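Side-chain contact in putative carbohydrate-active enzyme (Uncultured organism, PDB 5WH8), which probably hydrolyses O-glycosidic bonds as a cellulase, this chain being the glycoside hydrolase family 5 TIM-barrel part of a longer multi-modular protein: residues 78-83 / 87-92. Numbering follows the deposited sequence.
Sequences NQWKSK and NAYIDN. With EDO (1,2-ethanediol), chain J.
W80 and Y89 meet in a T-shaped (edge-to-face) stack on the surface of the family 5 TIM barrel. The contact joins the loop after strand 62-68, and the helix start at K83, to residues 87-92 of helix 83-100. The edge of the indole is turned to the phenol face. W80 CH2 sits over the centre of the Y89 ring, 4.0 Å above its plane. The six-membered ring of W80 and the Y89 ring stand at 86°, with centroids 5.4 Å apart. In both residues CG lies anti to the backbone N (chi1 172° in Y89), which carries each ring across to the other. W80 also makes an edge-to-face pair with Y86, one turn earlier on the helix.

K81 runs beside this pair. Its CG lies over one face of the indole, offset toward the rim. Farther out on the side chain, K81 CE approaches Y89 CD1 obliquely at 4.2 Å. Its NZ is hydrogen-bonded to a pentaethylene glycol, probably from the crystallisation liquor.

S82 is the N-cap of the helix; its OG accepts from the backbone N of D85. K83 adds the first-turn bond: N87 N donates to K83 O at 3.0 Å. The K83 side chain leads away from 87-92 to a salt bridge with D124. N87 is buried, and both ends of its amide are engaged. OD1 is hydrogen-bonded to the hydroxyl of Y75. On the other branch, N87 ND2 donates to O1 of a 1,2-ethanediol, probably of the same origin, at 2.8 Å, with an N-H...O angle of 159°.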
ATOM      1  N   ASN A  78      11.305   7.265 -18.713  1.00 11.45           N
ATOM      2  CA  ASN A  78      11.519   6.488 -19.948  1.00 12.83           C
ATOM      3  C   ASN A  78      12.929   5.903 -19.991  1.00 14.19           C
ATOM      4  O   ASN A  78      13.555   5.819 -21.060  1.00 15.19           O
ATOM      5  CB  ASN A  78      11.250   7.354 -21.198  1.00 11.33           C
ATOM      6  CG  ASN A  78       9.778   7.602 -21.447  1.00 13.89           C
ATOM      7  OD1 ASN A  78       8.944   6.702 -21.310  1.00 15.16           O
ATOM      8  ND2 ASN A  78       9.454   8.826 -21.847  1.00 16.10           N
ATOM      9  N   GLN A  79      13.458   5.500 -18.837  1.00 13.04           N
ATOM     10  CA  GLN A  79      14.733   4.792 -18.780  1.00 14.05           C
ATOM     11  C   GLN A  79      14.639   3.271 -18.740  1.00 15.83           C
ATOM     12  O   GLN A  79      15.606   2.600 -19.105  1.00 17.76           O
ATOM     13  CB  GLN A  79      15.522   5.254 -17.556  1.00 11.37           C
ATOM     14  CG  GLN A  79      16.088   6.643 -17.719  1.00 10.87           C
ATOM     15  CD  GLN A  79      16.670   7.183 -16.442  1.00 20.89           C
ATOM     16  OE1 GLN A  79      16.109   6.998 -15.365  1.00 16.39           O
ATOM     17  NE2 GLN A  79      17.820   7.835 -16.547  1.00 20.76           N
ATOM     18  N   TRP A  80      13.513   2.721 -18.278  1.00 14.32           N
ATOM     19  CA  TRP A  80      13.358   1.281 -18.147  1.00 12.51           C
ATOM     20  C   TRP A  80      12.287   0.763 -19.123  1.00 15.69           C
ATOM     21  O   TRP A  80      12.577  -0.091 -19.973  1.00 17.09           O
ATOM     22  CB  TRP A  80      13.005   0.941 -16.696  1.00 16.16           C
ATOM     23  CG  TRP A  80      12.807  -0.528 -16.394  1.00 14.70           C
ATOM     24  CD1 TRP A  80      13.720  -1.522 -16.526  1.00 18.66           C
ATOM     25  CD2 TRP A  80      11.621  -1.134 -15.871  1.00 13.45           C
ATOM     26  NE1 TRP A  80      13.178  -2.721 -16.121  1.00 20.59           N
ATOM     27  CE2 TRP A  80      11.890  -2.508 -15.710  1.00 17.20           C
ATOM     28  CE3 TRP A  80      10.365  -0.650 -15.520  1.00 13.99           C
ATOM     29  CZ2 TRP A  80      10.944  -3.399 -15.210  1.00 17.84           C
ATOM     30  CZ3 TRP A  80       9.415  -1.541 -15.031  1.00 20.41           C
ATOM     31  CH2 TRP A  80       9.714  -2.903 -14.889  1.00 18.79           C
ATOM     32  N   LYS A  81      11.068   1.287 -18.999  1.00 13.94           N
ATOM     33  CA  LYS A  81       9.963   1.050 -19.942  1.00 13.71           C
ATOM     34  C   LYS A  81       9.297   2.359 -20.352  1.00 14.69           C
ATOM     35  O   LYS A  81       9.265   3.292 -19.571  1.00 14.50           O
ATOM     36  CB  LYS A  81       8.898   0.128 -19.313  1.00 15.94           C
ATOM     37  CG  LYS A  81       9.327  -1.303 -19.152  1.00 12.89           C
ATOM     38  CD  LYS A  81       8.192  -2.127 -18.546  1.00 14.42           C
ATOM     39  CE  LYS A  81       8.625  -3.534 -18.276  1.00 18.43           C
ATOM     40  NZ  LYS A  81       8.677  -4.359 -19.530  1.00 23.05           N
ATOM     41  N   SER A  82       8.734   2.438 -21.572  1.00 12.64           N
ATOM     42  CA  SER A  82       7.846   3.547 -21.925  1.00 15.03           C
ATOM     43  C   SER A  82       6.670   3.605 -20.943  1.00 15.54           C
ATOM     44  O   SER A  82       6.306   2.582 -20.369  1.00 16.60           O
ATOM     45  CB  SER A  82       7.310   3.396 -23.357  1.00 15.34           C
ATOM     46  OG  SER A  82       6.274   2.433 -23.389  1.00 17.43           O
ATOM     47  N   LYS A  83       6.089   4.785 -20.755  1.00 14.45           N
ATOM     48  CA  LYS A  83       4.978   4.973 -19.822  1.00 14.60           C
ATOM     49  C   LYS A  83       3.803   4.021 -20.079  1.00 18.39           C
ATOM     50  O   LYS A  83       3.264   3.420 -19.138  1.00 15.12           O
ATOM     51  CB  LYS A  83       4.516   6.438 -19.861  1.00 15.39           C
ATOM     52  CG  LYS A  83       5.577   7.386 -19.313  1.00 15.27           C
ATOM     53  CD  LYS A  83       5.261   8.843 -19.536  1.00 16.04           C
ATOM     54  CE  LYS A  83       6.484   9.697 -19.172  1.00 20.16           C
ATOM     55  NZ  LYS A  83       6.254  11.157 -19.397  1.00 20.66           N
ATOM     56  N   ASN A  87       2.482   0.827 -17.817  1.00 14.06           N
ATOM     57  CA  ASN A  87       1.064   0.561 -17.533  1.00 13.27           C
ATOM     58  C   ASN A  87       0.712  -0.914 -17.763  1.00 15.50           C
ATOM     59  O   ASN A  87      -0.004  -1.537 -16.966  1.00 14.53           O
ATOM     60  CB  ASN A  87       0.141   1.433 -18.417  1.00 15.44           C
ATOM     61  CG  ASN A  87       0.104   2.889 -18.014  1.00 18.79           C
ATOM     62  OD1 ASN A  87       0.732   3.298 -17.046  1.00 15.83           O
ATOM     63  ND2 ASN A  87      -0.642   3.697 -18.786  1.00 18.87           N
ATOM     64  N   ALA A  88       1.200  -1.487 -18.861  1.00 15.02           N
ATOM     65  CA  ALA A  88       0.865  -2.860 -19.205  1.00 15.69           C
ATOM     66  C   ALA A  88       1.468  -3.851 -18.201  1.00 15.08           C
ATOM     67  O   ALA A  88       0.837  -4.849 -17.818  1.00 15.65           O
ATOM     68  CB  ALA A  88       1.337  -3.178 -20.626  1.00 16.88           C
ATOM     69  N   TYR A  89       2.678  -3.551 -17.749  1.00 14.38           N
ATOM     70  CA  TYR A  89       3.341  -4.336 -16.713  1.00 12.67           C
ATOM     71  C   TYR A  89       2.564  -4.319 -15.394  1.00 10.61           C
ATOM     72  O   TYR A  89       2.413  -5.352 -14.725  1.00 13.38           O
ATOM     73  CB  TYR A  89       4.752  -3.786 -16.514  1.00 13.13           C
ATOM     74  CG  TYR A  89       5.524  -4.366 -15.354  1.00 14.06           C
ATOM     75  CD1 TYR A  89       6.221  -5.552 -15.485  1.00 21.75           C
ATOM     76  CD2 TYR A  89       5.576  -3.707 -14.128  1.00 18.80           C
ATOM     77  CE1 TYR A  89       6.933  -6.078 -14.440  1.00 21.67           C
ATOM     78  CE2 TYR A  89       6.282  -4.238 -13.073  1.00 23.23           C
ATOM     79  CZ  TYR A  89       6.962  -5.415 -13.239  1.00 22.94           C
ATOM     80  OH  TYR A  89       7.684  -5.944 -12.201  1.00 24.88           O
ATOM     81  N   ILE A  90       2.113  -3.128 -15.008  1.00 10.54           N
ATOM     82  CA  ILE A  90       1.313  -2.958 -13.802  1.00 11.23           C
ATOM     83  C   ILE A  90       0.027  -3.766 -13.919  1.00 11.52           C
ATOM     84  O   ILE A  90      -0.375  -4.472 -12.974  1.00 11.94           O
ATOM     85  CB  ILE A  90       1.013  -1.451 -13.568  1.00  9.76           C
ATOM     86  CG1 ILE A  90       2.314  -0.710 -13.216  1.00 12.26           C
ATOM     87  CG2 ILE A  90      -0.014  -1.252 -12.460  1.00 10.65           C
ATOM     88  CD1 ILE A  90       2.247   0.823 -13.358  1.00 12.58           C
ATOM     89  N   ASP A  91      -0.624  -3.671 -15.081  1.00 10.83           N
ATOM     90  CA  ASP A  91      -1.857  -4.413 -15.318  1.00 10.43           C
ATOM     91  C   ASP A  91      -1.645  -5.920 -15.137  1.00 10.92           C
ATOM     92  O   ASP A  91      -2.510  -6.612 -14.590  1.00 11.51           O
ATOM     93  CB  ASP A  91      -2.391  -4.197 -16.731  1.00 12.86           C
ATOM     94  CG  ASP A  91      -2.953  -2.796 -16.985  1.00 17.52           C
ATOM     95  OD1 ASP A  91      -3.284  -2.043 -16.044  1.00 12.98           O
ATOM     96  OD2 ASP A  91      -3.101  -2.463 -18.188  1.00 16.92           O
ATOM     97  N   ASN A  92      -0.514  -6.426 -15.632  0.50 11.31           N
ATOM     98  CA  ASN A  92      -0.184  -7.842 -15.471  0.50 12.57           C
ATOM     99  C   ASN A  92      -0.111  -8.228 -13.989  0.50 12.00           C
ATOM    100  O   ASN A  92      -0.623  -9.271 -13.582  0.50 11.51           O
ATOM    101  CB  ASN A  92       1.146  -8.193 -16.153  0.50 15.14           C
ATOM    102  CG  ASN A  92       1.076  -8.148 -17.682  0.50 16.62           C
ATOM    103  OD1 ASN A  92       0.005  -8.077 -18.283  0.50 15.88           O
ATOM    104  ND2 ASN A  92       2.244  -8.203 -18.311  0.50 18.65           N
TER
HETATM  105  C1  EDO J 409      -2.066   1.803 -22.194  1.00 32.27           C
HETATM  106  O1  EDO J 409      -1.454   2.699 -21.256  1.00 26.23           O
HETATM  107  C2  EDO J 409      -1.794   0.346 -21.838  1.00 30.20           C
HETATM  108  O2  EDO J 409      -0.434   0.006 -22.140  1.00 32.06           O